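Side-chain contacts in Tv2483 (Treponema vincentii, PDB 6DET), which binds L-arginine with high selectivity as a treponemal lipoprotein and probably delivers it to an ABC transporter for uptake: residues A[62-67]-A[252-257]; A[49-52]-A[58-61]; A[239-242]-A[246-249]; A[82-87]-A[101-106]; A[249-252]-A[257-260]. All coordinates share one frame; numbering follows the deposited sequence.

Contact 1: A[62-67]-A[252-257]; sequences DIDIFT and RKWFGS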
loop_
_atom_site.group_PDB
_atom_site.type_symbol
_atom_site.label_atom_id
_atom_site.label_comp_id
_atom_site.label_asym_id
_atom_site.label_seq_id
_atom_site.Cartn_x
_atom_site.Cartn_y
_atom_site.Cartn_z
ATOM N N ASP A 62 4.410 -4.470 7.032
ATOM C CA ASP A 62 5.538 -4.110 6.171
ATOM C C ASP A 62 6.779 -3.869 7.004
ATOM O O ASP A 62 7.891 -4.177 6.579
ATOM C CB ASP A 62 5.241 -2.852 5.355
ATOM C CG ASP A 62 4.259 -3.060 4.230
ATOM O OD1 ASP A 62 3.808 -4.205 3.986
ATOM O OD2 ASP A 62 3.955 -2.053 3.550
ATOM N N ILE A 63 6.597 -3.322 8.203
ATOM C CA ILE A 63 7.725 -3.027 9.072
ATOM C C ILE A 63 8.346 -4.317 9.579
ATOM O O ILE A 63 9.575 -4.455 9.637
ATOM C CB ILE A 63 7.249 -2.137 10.243
ATOM C CG1 ILE A 63 6.413 -0.951 9.735
ATOM C CG2 ILE A 63 8.411 -1.678 11.067
ATOM C CD1 ILE A 63 7.110 -0.038 8.771
ATOM N N ASP A 64 7.510 -5.290 9.963
ATOM C CA ASP A 64 8.061 -6.547 10.446
ATOM C C ASP A 64 8.839 -7.246 9.334
ATOM O O ASP A 64 9.929 -7.787 9.565
ATOM C CB ASP A 64 6.939 -7.445 10.964
ATOM C CG ASP A 64 6.468 -7.061 12.361
ATOM O OD1 ASP A 64 7.128 -6.249 13.025
ATOM O OD2 ASP A 64 5.440 -7.603 12.790
ATOM N N ILE A 65 8.309 -7.202 8.108
ATOM C CA ILE A 65 8.995 -7.823 6.971
ATOM C C ILE A 65 10.374 -7.194 6.774
ATOM O O ILE A 65 11.397 -7.893 6.690
ATOM C CB ILE A 65 8.139 -7.720 5.690
ATOM C CG1 ILE A 65 6.876 -8.589 5.789
ATOM C CG2 ILE A 65 8.947 -8.163 4.468
ATOM C CD1 ILE A 65 5.845 -8.378 4.690
ATOM N N PHE A 66 10.428 -5.865 6.658
ATOM C CA PHE A 66 11.701 -5.242 6.319
ATOM C C PHE A 66 12.667 -5.257 7.486
ATOM O O PHE A 66 13.883 -5.319 7.276
ATOM C CB PHE A 66 11.477 -3.808 5.816
ATOM C CG PHE A 66 11.311 -3.732 4.327
ATOM C CD1 PHE A 66 12.411 -3.818 3.498
ATOM C CD2 PHE A 66 10.057 -3.633 3.749
ATOM C CE1 PHE A 66 12.277 -3.784 2.118
ATOM C CE2 PHE A 66 9.928 -3.580 2.375
ATOM C CZ PHE A 66 11.019 -3.659 1.561
ATOM N N THR A 67 12.168 -5.233 8.728
ATOM C CA THR A 67 13.079 -5.309 9.867
ATOM C C THR A 67 13.824 -6.642 9.875
ATOM O O THR A 67 15.042 -6.689 10.102
ATOM C CB THR A 67 12.307 -5.117 11.176
ATOM O OG1 THR A 67 11.717 -3.807 11.209
ATOM C CG2 THR A 67 13.226 -5.268 12.377
ATOM N N ARG A 252 -0.338 -13.752 10.102
ATOM C CA ARG A 252 -1.301 -14.224 11.095
ATOM C C ARG A 252 -1.373 -13.249 12.264
ATOM O O ARG A 252 -2.457 -12.957 12.774
ATOM C CB ARG A 252 -0.922 -15.635 11.569
ATOM C CG ARG A 252 -0.971 -16.687 10.453
ATOM C CD ARG A 252 -0.773 -18.115 10.960
ATOM N NE ARG A 252 -0.972 -19.067 9.877
ATOM C CZ ARG A 252 0.009 -19.637 9.176
ATOM N NH1 ARG A 252 1.281 -19.369 9.452
ATOM N NH2 ARG A 252 -0.277 -20.488 8.195
ATOM N N LYS A 253 -0.225 -12.710 12.670
ATOM C CA LYS A 253 -0.179 -11.687 13.716
ATOM C C LYS A 253 -1.037 -10.483 13.363
ATOM O O LYS A 253 -1.814 -9.988 14.198
ATOM C CB LYS A 253 1.269 -11.256 13.935
ATOM C CG LYS A 253 1.491 -10.080 14.891
ATOM C CD LYS A 253 2.957 -9.589 14.756
ATOM C CE LYS A 253 3.264 -8.326 15.540
ATOM N NZ LYS A 253 4.683 -7.924 15.308
ATOM N N TRP A 254 -0.890 -9.969 12.142
ATOM C CA TRP A 254 -1.493 -8.685 11.789
ATOM C C TRP A 254 -2.890 -8.805 11.177
ATOM O O TRP A 254 -3.698 -7.870 11.313
ATOM C CB TRP A 254 -0.580 -7.940 10.815
ATOM C CG TRP A 254 0.654 -7.418 11.471
ATOM C CD1 TRP A 254 1.923 -7.891 11.329
ATOM C CD2 TRP A 254 0.729 -6.335 12.408
ATOM N NE1 TRP A 254 2.789 -7.158 12.109
ATOM C CE2 TRP A 254 2.075 -6.197 12.783
ATOM C CE3 TRP A 254 -0.212 -5.470 12.958
ATOM C CZ2 TRP A 254 2.504 -5.215 13.686
ATOM C CZ3 TRP A 254 0.216 -4.505 13.857
ATOM C CH2 TRP A 254 1.555 -4.392 14.209
ATOM N N PHE A 255 -3.188 -9.926 10.510
ATOM C CA PHE A 255 -4.424 -10.109 9.768
ATOM C C PHE A 255 -5.308 -11.224 10.313
ATOM O O PHE A 255 -6.463 -11.309 9.908
ATOM C CB PHE A 255 -4.127 -10.432 8.285
ATOM C CG PHE A 255 -3.402 -9.332 7.538
ATOM C CD1 PHE A 255 -4.039 -8.138 7.233
ATOM C CD2 PHE A 255 -2.084 -9.512 7.130
ATOM C CE1 PHE A 255 -3.359 -7.113 6.563
ATOM C CE2 PHE A 255 -1.415 -8.518 6.430
ATOM C CZ PHE A 255 -2.052 -7.307 6.160
ATOM N N GLY A 256 -4.797 -12.094 11.176
ATOM C CA GLY A 256 -5.567 -13.210 11.688
ATOM C C GLY A 256 -5.488 -14.467 10.833
ATOM O O GLY A 256 -5.986 -15.520 11.256
ATOM N N SER A 257 -4.900 -14.374 9.647
ATOM C CA SER A 257 -4.653 -15.518 8.759
ATOM C C SER A 257 -3.455 -15.214 7.879
ATOM O O SER A 257 -2.942 -14.085 7.850
ATOM C CB SER A 257 -5.885 -15.825 7.901
ATOM O OG SER A 257 -6.074 -14.804 6.936
#
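D64 reaches from helix 61-73 toward K253 and W254, and a single carboxylate oxygen takes both of them. The bond from CA to CB is directed at segment 252-257, and CG swings beside its own backbone N (chi1 -79°) and lies in the plane of the W254 indole, off its edge. OD2 is 2.6 Å from K253 NZ in a salt bridge and 2.8 Å from W254 NE1. The lysine uses the syn side of OD2, close to the carboxylate plane; the indole N-H comes from well above that plane in a nearly straight bond of 164°. Segments 62-67 and 252-257, 185 residues apart, one early in the family 3 solute-binding fold and one near its C-terminal end, meet at the surface through this carboxylate. The K253 chain, extended throughout, places CE over one face of the indole, toward the rim. G256, the first residue beyond helix 246-255, has positive phi and leads the chain out of it, while F255 meets the ring of Y61 edge to face.

Contact 2: A[49-52]-A[58-61]; sequences LSFR and IVGY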
loop_
_atom_site.group_PDB
_atom_site.type_symbol
_atom_site.label_atom_id
_atom_site.label_comp_id
_atom_site.label_asym_id
_atom_site.label_seq_id
_atom_site.Cartn_x
_atom_site.Cartn_y
_atom_site.Cartn_z
ATOM N N LEU A 49 -0.294 -2.002 8.039
ATOM C CA LEU A 49 0.955 -2.133 7.281
ATOM C C LEU A 49 2.100 -1.292 7.854
ATOM O O LEU A 49 3.245 -1.759 7.903
ATOM C CB LEU A 49 0.714 -1.726 5.829
ATOM C CG LEU A 49 -0.333 -2.537 5.024
ATOM C CD1 LEU A 49 -0.379 -2.004 3.590
ATOM C CD2 LEU A 49 -0.002 -4.020 5.052
ATOM N N SER A 50 1.829 -0.048 8.254
ATOM C CA SER A 50 2.880 0.862 8.708
ATOM C C SER A 50 2.230 2.069 9.353
ATOM O O SER A 50 1.873 3.018 8.651
ATOM C CB SER A 50 3.794 1.339 7.569
ATOM O OG SER A 50 3.048 1.909 6.509
ATOM N N PHE A 51 2.068 2.006 10.672
ATOM C CA PHE A 51 1.343 3.019 11.436
ATOM C C PHE A 51 2.069 3.234 12.763
ATOM O O PHE A 51 3.021 2.524 13.099
ATOM C CB PHE A 51 -0.114 2.605 11.653
ATOM C CG PHE A 51 -0.272 1.405 12.539
ATOM C CD1 PHE A 51 -0.157 0.123 12.014
ATOM C CD2 PHE A 51 -0.519 1.548 13.896
ATOM C CE1 PHE A 51 -0.271 -0.993 12.833
ATOM C CE2 PHE A 51 -0.647 0.443 14.717
ATOM C CZ PHE A 51 -0.526 -0.841 14.179
ATOM N N ARG A 52 1.631 4.252 13.522
ATOM C CA ARG A 52 2.242 4.584 14.815
ATOM C C ARG A 52 1.484 3.916 15.960
ATOM O O ARG A 52 0.272 4.096 16.092
ATOM C CB ARG A 52 2.250 6.101 15.046
ATOM C CG ARG A 52 3.011 6.894 14.007
ATOM C CD ARG A 52 4.465 7.082 14.401
ATOM N NE ARG A 52 5.258 7.735 13.366
ATOM C CZ ARG A 52 6.577 7.868 13.435
ATOM N NH1 ARG A 52 7.233 7.402 14.499
ATOM N NH2 ARG A 52 7.242 8.464 12.446
ATOM N N ILE A 58 6.912 3.222 14.739
ATOM C CA ILE A 58 6.333 2.709 13.499
ATOM C C ILE A 58 6.301 1.189 13.566
ATOM O O ILE A 58 7.335 0.553 13.809
ATOM C CB ILE A 58 7.130 3.186 12.270
ATOM C CG1 ILE A 58 7.199 4.712 12.216
ATOM C CG2 ILE A 58 6.482 2.668 10.987
ATOM C CD1 ILE A 58 8.084 5.254 11.082
ATOM N N VAL A 59 5.117 0.607 13.342
ATOM C CA VAL A 59 4.896 -0.830 13.458
ATOM C C VAL A 59 4.023 -1.256 12.296
ATOM O O VAL A 59 3.376 -0.432 11.645
ATOM C CB VAL A 59 4.228 -1.222 14.793
ATOM C CG1 VAL A 59 5.164 -0.940 15.965
ATOM C CG2 VAL A 59 2.910 -0.469 14.976
ATOM N N GLY A 60 4.019 -2.560 12.029
ATOM C CA GLY A 60 3.072 -3.075 11.075
ATOM C C GLY A 60 3.653 -4.219 10.280
ATOM O O GLY A 60 4.809 -4.611 10.471
ATOM N N TYR A 61 2.818 -4.756 9.394
ATOM C CA TYR A 61 3.193 -5.911 8.586
ATOM C C TYR A 61 4.422 -5.609 7.743
ATOM O O TYR A 61 5.359 -6.412 7.687
ATOM C CB TYR A 61 2.021 -6.295 7.702
ATOM C CG TYR A 61 2.190 -7.555 6.896
ATOM C CD1 TYR A 61 2.424 -8.786 7.515
ATOM C CD2 TYR A 61 2.052 -7.529 5.514
ATOM C CE1 TYR A 61 2.537 -9.970 6.761
ATOM C CE2 TYR A 61 2.149 -8.699 4.764
ATOM C CZ TYR A 61 2.391 -9.913 5.402
ATOM O OH TYR A 61 2.489 -11.091 4.704
#
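F51 and V59 pair across the hairpin through both of their backbone N-H groups, F51 N to V59 O and V59 N to F51 O, each at 2.9 Å. On the same face of the ribbon, V59 CG2 sits over one face of the F51 ring, toward its rim, in a CH-pi contact 3.8 Å from the ring centroid. The phenyl group can lie there because chi1 of 67° holds CG between the backbone N and the carbonyl carbon. On the other face, the non-hydrogen-bonded pair R52 and I58 places I58 CG1 over the centre of the guanidinium, 3.4 Å from R52 CZ. A bend at chi2 (-91°) folds the arginine over the isoleucine. Towards helix 61-73, L49 CD2 touches Y61 CB at 4.0 Å, and G60 occupies the N-cap position of that helix, its CA-H directed at L49 O. The carboxylate of D44, in a salt bridge with R52 NE, probably balances the guanidinium charge, while N56 O takes an N-H of NH1, leaving the flat face for the aliphatic I58.

Contact 3: A[239-242]-A[246-249]; sequences AEMN and TIPN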
loop_
_atom_site.group_PDB
_atom_site.type_symbol
_atom_site.label_atom_id
_atom_site.label_comp_id
_atom_site.label_asym_id
_atom_site.label_seq_id
_atom_site.Cartn_x
_atom_site.Cartn_y
_atom_site.Cartn_z
ATOM N N ALA A 239 11.946 -14.747 -0.143
ATOM C CA ALA A 239 11.544 -16.127 -0.419
ATOM C C ALA A 239 11.871 -17.030 0.761
ATOM O O ALA A 239 11.041 -17.852 1.173
ATOM C CB ALA A 239 12.214 -16.625 -1.694
ATOM N N GLU A 240 13.071 -16.885 1.320
ATOM C CA GLU A 240 13.463 -17.655 2.492
ATOM C C GLU A 240 12.504 -17.389 3.643
ATOM O O GLU A 240 12.080 -18.318 4.343
ATOM C CB GLU A 240 14.902 -17.290 2.882
ATOM C CG GLU A 240 15.470 -17.997 4.118
ATOM C CD GLU A 240 16.883 -17.513 4.492
ATOM O OE1 GLU A 240 17.010 -16.450 5.135
ATOM O OE2 GLU A 240 17.870 -18.191 4.130
ATOM N N MET A 241 12.164 -16.114 3.854
ATOM C CA MET A 241 11.309 -15.731 4.972
ATOM C C MET A 241 9.876 -16.205 4.773
ATOM O O MET A 241 9.132 -16.345 5.754
ATOM C CB MET A 241 11.320 -14.202 5.152
ATOM C CG MET A 241 12.613 -13.661 5.678
ATOM S SD MET A 241 12.736 -11.855 5.550
ATOM C CE MET A 241 11.346 -11.366 6.536
ATOM N N ASN A 242 9.463 -16.434 3.525
ATOM C CA ASN A 242 8.112 -16.929 3.280
ATOM C C ASN A 242 8.059 -18.436 3.436
ATOM O O ASN A 242 7.131 -18.967 4.054
ATOM C CB ASN A 242 7.637 -16.525 1.889
ATOM C CG ASN A 242 6.132 -16.585 1.761
ATOM O OD1 ASN A 242 5.424 -15.882 2.476
ATOM N ND2 ASN A 242 5.633 -17.444 0.876
ATOM N N THR A 246 8.174 -17.354 8.467
ATOM C CA THR A 246 8.297 -16.084 9.188
ATOM C C THR A 246 7.255 -15.085 8.703
ATOM O O THR A 246 6.561 -14.446 9.508
ATOM C CB THR A 246 9.704 -15.508 9.020
ATOM O OG1 THR A 246 10.666 -16.437 9.527
ATOM C CG2 THR A 246 9.851 -14.202 9.790
ATOM N N ILE A 247 7.111 -14.946 7.389
ATOM C CA ILE A 247 6.196 -13.938 6.864
ATOM C C ILE A 247 4.756 -14.414 7.053
ATOM O O ILE A 247 3.910 -13.627 7.515
ATOM C CB ILE A 247 6.521 -13.595 5.401
ATOM C CG1 ILE A 247 7.795 -12.752 5.369
ATOM C CG2 ILE A 247 5.374 -12.795 4.779
ATOM C CD1 ILE A 247 8.342 -12.398 3.982
ATOM N N PRO A 248 4.426 -15.677 6.745
ATOM C CA PRO A 248 3.077 -16.171 7.074
ATOM C C PRO A 248 2.686 -15.914 8.513
ATOM O O PRO A 248 1.530 -15.584 8.800
ATOM C CB PRO A 248 3.189 -17.669 6.766
ATOM C CG PRO A 248 4.142 -17.709 5.583
ATOM C CD PRO A 248 5.175 -16.660 5.931
ATOM N N ASN A 249 3.625 -16.065 9.436
ATOM C CA ASN A 249 3.313 -15.825 10.831
ATOM C C ASN A 249 3.189 -14.338 11.136
ATOM O O ASN A 249 2.357 -13.962 11.965
ATOM C CB ASN A 249 4.350 -16.498 11.722
ATOM C CG ASN A 249 4.094 -17.985 11.857
ATOM O OD1 ASN A 249 2.985 -18.456 11.587
ATOM N ND2 ASN A 249 5.110 -18.733 12.256
#
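M241 meets I247 first along the segment. Its CB rests 3.7 Å from I247 CD1, the two side chains crossing at about a right angle. A bend at chi3 (60°) then turns CE back to within 4.0 Å of I247 CG1, so the thioether chain borders the isoleucine at both its root and its methyl end. The M241 carbonyl oxygen accepts a hydrogen bond of 3.0 Å from I247 N, with the donor lying above the carbonyl plane. T246 adds its CB, 3.4 Å from M241 O, while its hydroxyl is bonded to D244. N242 follows: with CG anti to the backbone N, its amide swings toward the next helix and sets OD1 3.6 Å from P248 CD. That oxygen has its polar partner in S260 OG. P248 occupies the first turn of helix 246-255, where a missing N-H costs little. The whole is a short connection between two consecutive helices, 228-243 and 246-255, near the C-terminal end of the solute-binding fold.

Contact 4: A[82-87]-A[101-106]; sequences IQWAQK and SGFSVT. With ARG (arginine), chain B.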
loop_
_atom_site.group_PDB
_atom_site.type_symbol
_atom_site.label_atom_id
_atom_site.label_comp_id
_atom_site.label_asym_id
_atom_site.label_seq_id
_atom_site.Cartn_x
_atom_site.Cartn_y
_atom_site.Cartn_z
ATOM N N ILE A 82 7.585 9.521 4.477
ATOM C CA ILE A 82 7.564 10.336 3.272
ATOM C C ILE A 82 6.176 10.908 3.035
ATOM O O ILE A 82 5.169 10.438 3.581
ATOM C CB ILE A 82 8.007 9.566 2.030
ATOM C CG1 ILE A 82 7.094 8.351 1.776
ATOM C CG2 ILE A 82 9.485 9.108 2.190
ATOM C CD1 ILE A 82 7.281 7.711 0.405
ATOM N N GLN A 83 6.151 11.946 2.201
ATOM C CA GLN A 83 4.925 12.444 1.581
ATOM C C GLN A 83 4.625 11.561 0.373
ATOM O O GLN A 83 5.452 11.454 -0.538
ATOM C CB GLN A 83 5.095 13.901 1.155
ATOM C CG GLN A 83 3.874 14.512 0.511
ATOM C CD GLN A 83 2.721 14.609 1.477
ATOM O OE1 GLN A 83 1.775 13.819 1.423
ATOM N NE2 GLN A 83 2.799 15.573 2.382
ATOM N N TRP A 84 3.465 10.896 0.367
ATOM C CA TRP A 84 3.253 9.872 -0.644
ATOM C C TRP A 84 3.398 10.441 -2.049
ATOM O O TRP A 84 3.885 9.751 -2.954
ATOM C CB TRP A 84 1.865 9.237 -0.464
ATOM C CG TRP A 84 1.671 7.918 -1.200
ATOM C CD1 TRP A 84 0.755 7.658 -2.204
ATOM C CD2 TRP A 84 2.359 6.682 -0.967
ATOM N NE1 TRP A 84 0.856 6.353 -2.611
ATOM C CE2 TRP A 84 1.826 5.731 -1.872
ATOM C CE3 TRP A 84 3.374 6.286 -0.094
ATOM C CZ2 TRP A 84 2.279 4.419 -1.931
ATOM C CZ3 TRP A 84 3.826 4.962 -0.149
ATOM C CH2 TRP A 84 3.275 4.049 -1.066
ATOM N N ALA A 85 2.941 11.687 -2.258
ATOM C CA ALA A 85 2.956 12.285 -3.592
ATOM C C ALA A 85 4.371 12.507 -4.105
ATOM O O ALA A 85 4.561 12.657 -5.316
ATOM C CB ALA A 85 2.211 13.625 -3.582
ATOM N N GLN A 86 5.359 12.517 -3.213
ATOM C CA GLN A 86 6.762 12.745 -3.545
ATOM C C GLN A 86 7.551 11.456 -3.724
ATOM O O GLN A 86 8.775 11.518 -3.900
ATOM C CB GLN A 86 7.444 13.569 -2.436
ATOM C CG GLN A 86 6.957 15.009 -2.303
ATOM C CD GLN A 86 6.984 15.737 -3.623
ATOM O OE1 GLN A 86 8.047 15.947 -4.201
ATOM N NE2 GLN A 86 5.808 16.096 -4.131
ATOM N N LYS A 87 6.889 10.296 -3.656
ATOM C CA LYS A 87 7.615 9.042 -3.506
ATOM C C LYS A 87 8.530 8.782 -4.695
ATOM O O LYS A 87 9.644 8.283 -4.518
ATOM C CB LYS A 87 6.622 7.874 -3.288
ATOM C CG LYS A 87 5.583 7.628 -4.379
ATOM C CD LYS A 87 4.589 6.556 -3.943
ATOM C CE LYS A 87 3.462 6.453 -4.956
ATOM N NZ LYS A 87 2.638 7.721 -4.947
ATOM N N SER A 101 4.439 0.520 2.506
ATOM C CA SER A 101 3.153 1.124 2.897
ATOM C C SER A 101 2.014 0.768 1.950
ATOM O O SER A 101 1.115 1.579 1.710
ATOM C CB SER A 101 3.269 2.657 3.027
ATOM O OG SER A 101 4.105 2.902 4.096
ATOM N N GLY A 102 2.015 -0.462 1.417
ATOM C CA GLY A 102 0.901 -0.901 0.593
ATOM C C GLY A 102 0.954 -0.361 -0.824
ATOM O O GLY A 102 -0.041 0.130 -1.355
ATOM N N PHE A 103 2.131 -0.438 -1.447
ATOM C CA PHE A 103 2.340 0.067 -2.800
ATOM C C PHE A 103 1.726 -0.890 -3.830
ATOM O O PHE A 103 2.171 -2.041 -3.959
ATOM C CB PHE A 103 3.854 0.251 -3.015
ATOM C CG PHE A 103 4.220 0.939 -4.311
ATOM C CD1 PHE A 103 4.613 2.276 -4.318
ATOM C CD2 PHE A 103 4.230 0.240 -5.515
ATOM C CE1 PHE A 103 4.943 2.895 -5.502
ATOM C CE2 PHE A 103 4.564 0.876 -6.701
ATOM C CZ PHE A 103 4.930 2.205 -6.686
ATOM N N SER A 104 0.747 -0.403 -4.599
ATOM C CA SER A 104 0.059 -1.212 -5.610
ATOM C C SER A 104 0.812 -1.307 -6.940
ATOM O O SER A 104 1.324 -0.319 -7.473
ATOM C CB SER A 104 -1.319 -0.619 -5.863
ATOM O OG SER A 104 -2.077 -0.639 -4.670
ATOM N N VAL A 105 0.869 -2.521 -7.492
ATOM C CA VAL A 105 1.279 -2.685 -8.878
ATOM C C VAL A 105 0.216 -2.113 -9.809
ATOM O O VAL A 105 -0.977 -2.410 -9.675
ATOM C CB VAL A 105 1.534 -4.166 -9.199
ATOM C CG1 VAL A 105 1.939 -4.299 -10.662
ATOM C CG2 VAL A 105 2.604 -4.721 -8.282
ATOM N N THR A 106 0.641 -1.269 -10.750
ATOM C CA THR A 106 -0.185 -0.860 -11.872
ATOM C C THR A 106 0.652 -0.960 -13.132
ATOM O O THR A 106 1.894 -0.972 -13.089
ATOM C CB THR A 106 -0.714 0.575 -11.775
ATOM O OG1 THR A 106 0.373 1.488 -11.979
ATOM C CG2 THR A 106 -1.392 0.852 -10.420
HETATM N N ARG B . -2.070 1.291 -2.609
HETATM C CA ARG B . -1.831 2.756 -2.527
HETATM C C ARG B . -0.798 3.158 -3.574
HETATM O O ARG B . -0.046 2.278 -4.035
HETATM C CB ARG B . -1.337 3.156 -1.138
HETATM C CG ARG B . -2.363 2.969 -0.025
HETATM C CD ARG B . -1.829 3.293 1.367
HETATM N NE ARG B . -1.494 4.700 1.468
HETATM C CZ ARG B . -0.259 5.188 1.513
HETATM N NH1 ARG B . -0.109 6.515 1.560
HETATM N NH2 ARG B . 0.805 4.384 1.492
HETATM O OXT ARG B . -0.710 4.341 -3.931
#
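The arginine pocket of this solute-binding protein is lined here by W84, the corner at 101-102 and the strand residues that follow. The ligand guanidinium lies over one face of the W84 indole, with NH2 3.3 Å above the plane toward the rim. K87 CD covers the centre of the opposite face, so the indole is sandwiched between a lysine chain and the ligand. K87 can fold back this way because chi1 is 59° and chi4 bends at -67°, carrying NZ to the carbonyl oxygens of W84 and D150. The benzo end of the indole packs against S101 CB, and W84 CH2 meets the edge of the F103 ring 3.9 Å from CD1. Backbone atoms grip the ligand: S101 O takes ARG NH2 at 2.8 Å, G102 O takes ARG N at 2.7 Å, and S104 N gives an almost straight bond (173°) to ARG O. W84 NE1 donates to ARG OXT at 2.9 Å, and S104 OG accepts from ARG N. E148, D193, S43 and R109 also bond the ligand. Recognition of the alpha-amino and carboxylate groups at one end, with an aromatic ring beneath the side chain, is characteristic of amino-acid-binding proteins of ABC transporters.

Contact 5: A[249-252]-A[257-260]; sequences NFSR and SNLS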
loop_
_atom_site.group_PDB
_atom_site.type_symbol
_atom_site.label_atom_id
_atom_site.label_comp_id
_atom_site.label_asym_id
_atom_site.label_seq_id
_atom_site.Cartn_x
_atom_site.Cartn_y
_atom_site.Cartn_z
ATOM N N ASN A 249 3.625 -16.065 9.436
ATOM C CA ASN A 249 3.313 -15.825 10.831
ATOM C C ASN A 249 3.189 -14.338 11.136
ATOM O O ASN A 249 2.357 -13.962 11.965
ATOM C CB ASN A 249 4.350 -16.498 11.722
ATOM C CG ASN A 249 4.094 -17.985 11.857
ATOM O OD1 ASN A 249 2.985 -18.456 11.587
ATOM N ND2 ASN A 249 5.110 -18.733 12.256
ATOM N N PHE A 250 3.964 -13.479 10.466
ATOM C CA PHE A 250 3.686 -12.042 10.545
ATOM C C PHE A 250 2.272 -11.753 10.058
ATOM O O PHE A 250 1.568 -10.908 10.615
ATOM C CB PHE A 250 4.666 -11.214 9.695
ATOM C CG PHE A 250 6.110 -11.125 10.219
ATOM C CD1 PHE A 250 6.425 -11.210 11.570
ATOM C CD2 PHE A 250 7.149 -10.904 9.312
ATOM C CE1 PHE A 250 7.751 -11.095 12.005
ATOM C CE2 PHE A 250 8.454 -10.803 9.744
ATOM C CZ PHE A 250 8.753 -10.900 11.089
ATOM N N SER A 251 1.863 -12.396 8.965
ATOM C CA SER A 251 0.518 -12.169 8.446
ATOM C C SER A 251 -0.545 -12.602 9.452
ATOM O O SER A 251 -1.564 -11.917 9.634
ATOM C CB SER A 251 0.348 -12.923 7.129
ATOM O OG SER A 251 -0.959 -12.748 6.604
ATOM N N ARG A 252 -0.338 -13.752 10.102
ATOM C CA ARG A 252 -1.301 -14.224 11.095
ATOM C C ARG A 252 -1.373 -13.249 12.264
ATOM O O ARG A 252 -2.457 -12.957 12.774
ATOM C CB ARG A 252 -0.922 -15.635 11.569
ATOM C CG ARG A 252 -0.971 -16.687 10.453
ATOM C CD ARG A 252 -0.773 -18.115 10.960
ATOM N NE ARG A 252 -0.972 -19.067 9.877
ATOM C CZ ARG A 252 0.009 -19.637 9.176
ATOM N NH1 ARG A 252 1.281 -19.369 9.452
ATOM N NH2 ARG A 252 -0.277 -20.488 8.195
ATOM N N SER A 257 -4.900 -14.374 9.647
ATOM C CA SER A 257 -4.653 -15.518 8.759
ATOM C C SER A 257 -3.455 -15.214 7.879
ATOM O O SER A 257 -2.942 -14.085 7.850
ATOM C CB SER A 257 -5.885 -15.825 7.901
ATOM O OG SER A 257 -6.074 -14.804 6.936
ATOM N N ASN A 258 -3.003 -16.242 7.150
ATOM C CA ASN A 258 -1.847 -16.110 6.263
ATOM C C ASN A 258 -2.322 -15.629 4.904
ATOM O O ASN A 258 -2.888 -16.408 4.115
ATOM C CB ASN A 258 -1.106 -17.437 6.131
ATOM C CG ASN A 258 -0.007 -17.368 5.117
ATOM O OD1 ASN A 258 0.452 -16.276 4.751
ATOM N ND2 ASN A 258 0.425 -18.526 4.650
ATOM N N LEU A 259 -2.038 -14.356 4.608
ATOM C CA LEU A 259 -2.395 -13.733 3.342
ATOM C C LEU A 259 -1.207 -13.622 2.387
ATOM O O LEU A 259 -1.345 -13.030 1.311
ATOM C CB LEU A 259 -2.984 -12.336 3.574
ATOM C CG LEU A 259 -4.215 -12.238 4.452
ATOM C CD1 LEU A 259 -4.695 -10.792 4.527
ATOM C CD2 LEU A 259 -5.339 -13.148 3.930
ATOM N N SER A 260 -0.047 -14.157 2.750
ATOM C CA SER A 260 1.153 -13.924 1.951
ATOM C C SER A 260 1.045 -14.682 0.630
ATOM O O SER A 260 0.714 -15.874 0.623
ATOM C CB SER A 260 2.398 -14.383 2.710
ATOM O OG SER A 260 3.545 -14.209 1.907
#
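S251 OG is gripped from two directions by the chain that follows its own helix. It donates to S257 O at 2.7 Å, in the carbonyl plane and on a lone pair, and accepts from L259 N at 2.8 Å along a nearly straight line (171°). With OG anti to the backbone N (chi1 179°), the hydroxyl reaches the returning loop, so one buried serine acts as hydrogen-bond donor and acceptor at once and pins the backbone on each side of N258. The OD1 of N258 accepts from S260 N in an Asx turn, closing the turn around L259. N258 CB lies over one face of the R252 guanidinium, toward its rim, 3.8 Å from NH2, with the amide and guanidinium planes 59° apart. R252 NH1 also bonds N249 OD1 at 2.9 Å and forms a salt bridge with E245. The loop thus doubles back along helix 246-255, with S260 beside I247 and bonded to N242 of helix 228-243, while Y61 of helix 61-73 touches both S251 and S260.

Overall arrangement
From the N terminus, contact 2 closes first, a short hairpin leading straight into helix 61-73, where contact 1 opens. Contact 1 spans most of the chain, returning 185 residues later to helix 246-255. Contact 4 lies nested within that long loop, at the ligand site, and so does contact 3, which joins helices 228-243 and 246-255. Contact 5 follows, folding the segment after the last helix back onto it; it shares N249 with contact 3, and R252 and S257 with contact 1. The elements interlock: S50 of contact 2 and D62 of contact 1 bond to the 101-102 corner of contact 4, whereas contacts 3 and 5 stay about 13 and 12 Å from contact 4 between nearest atoms.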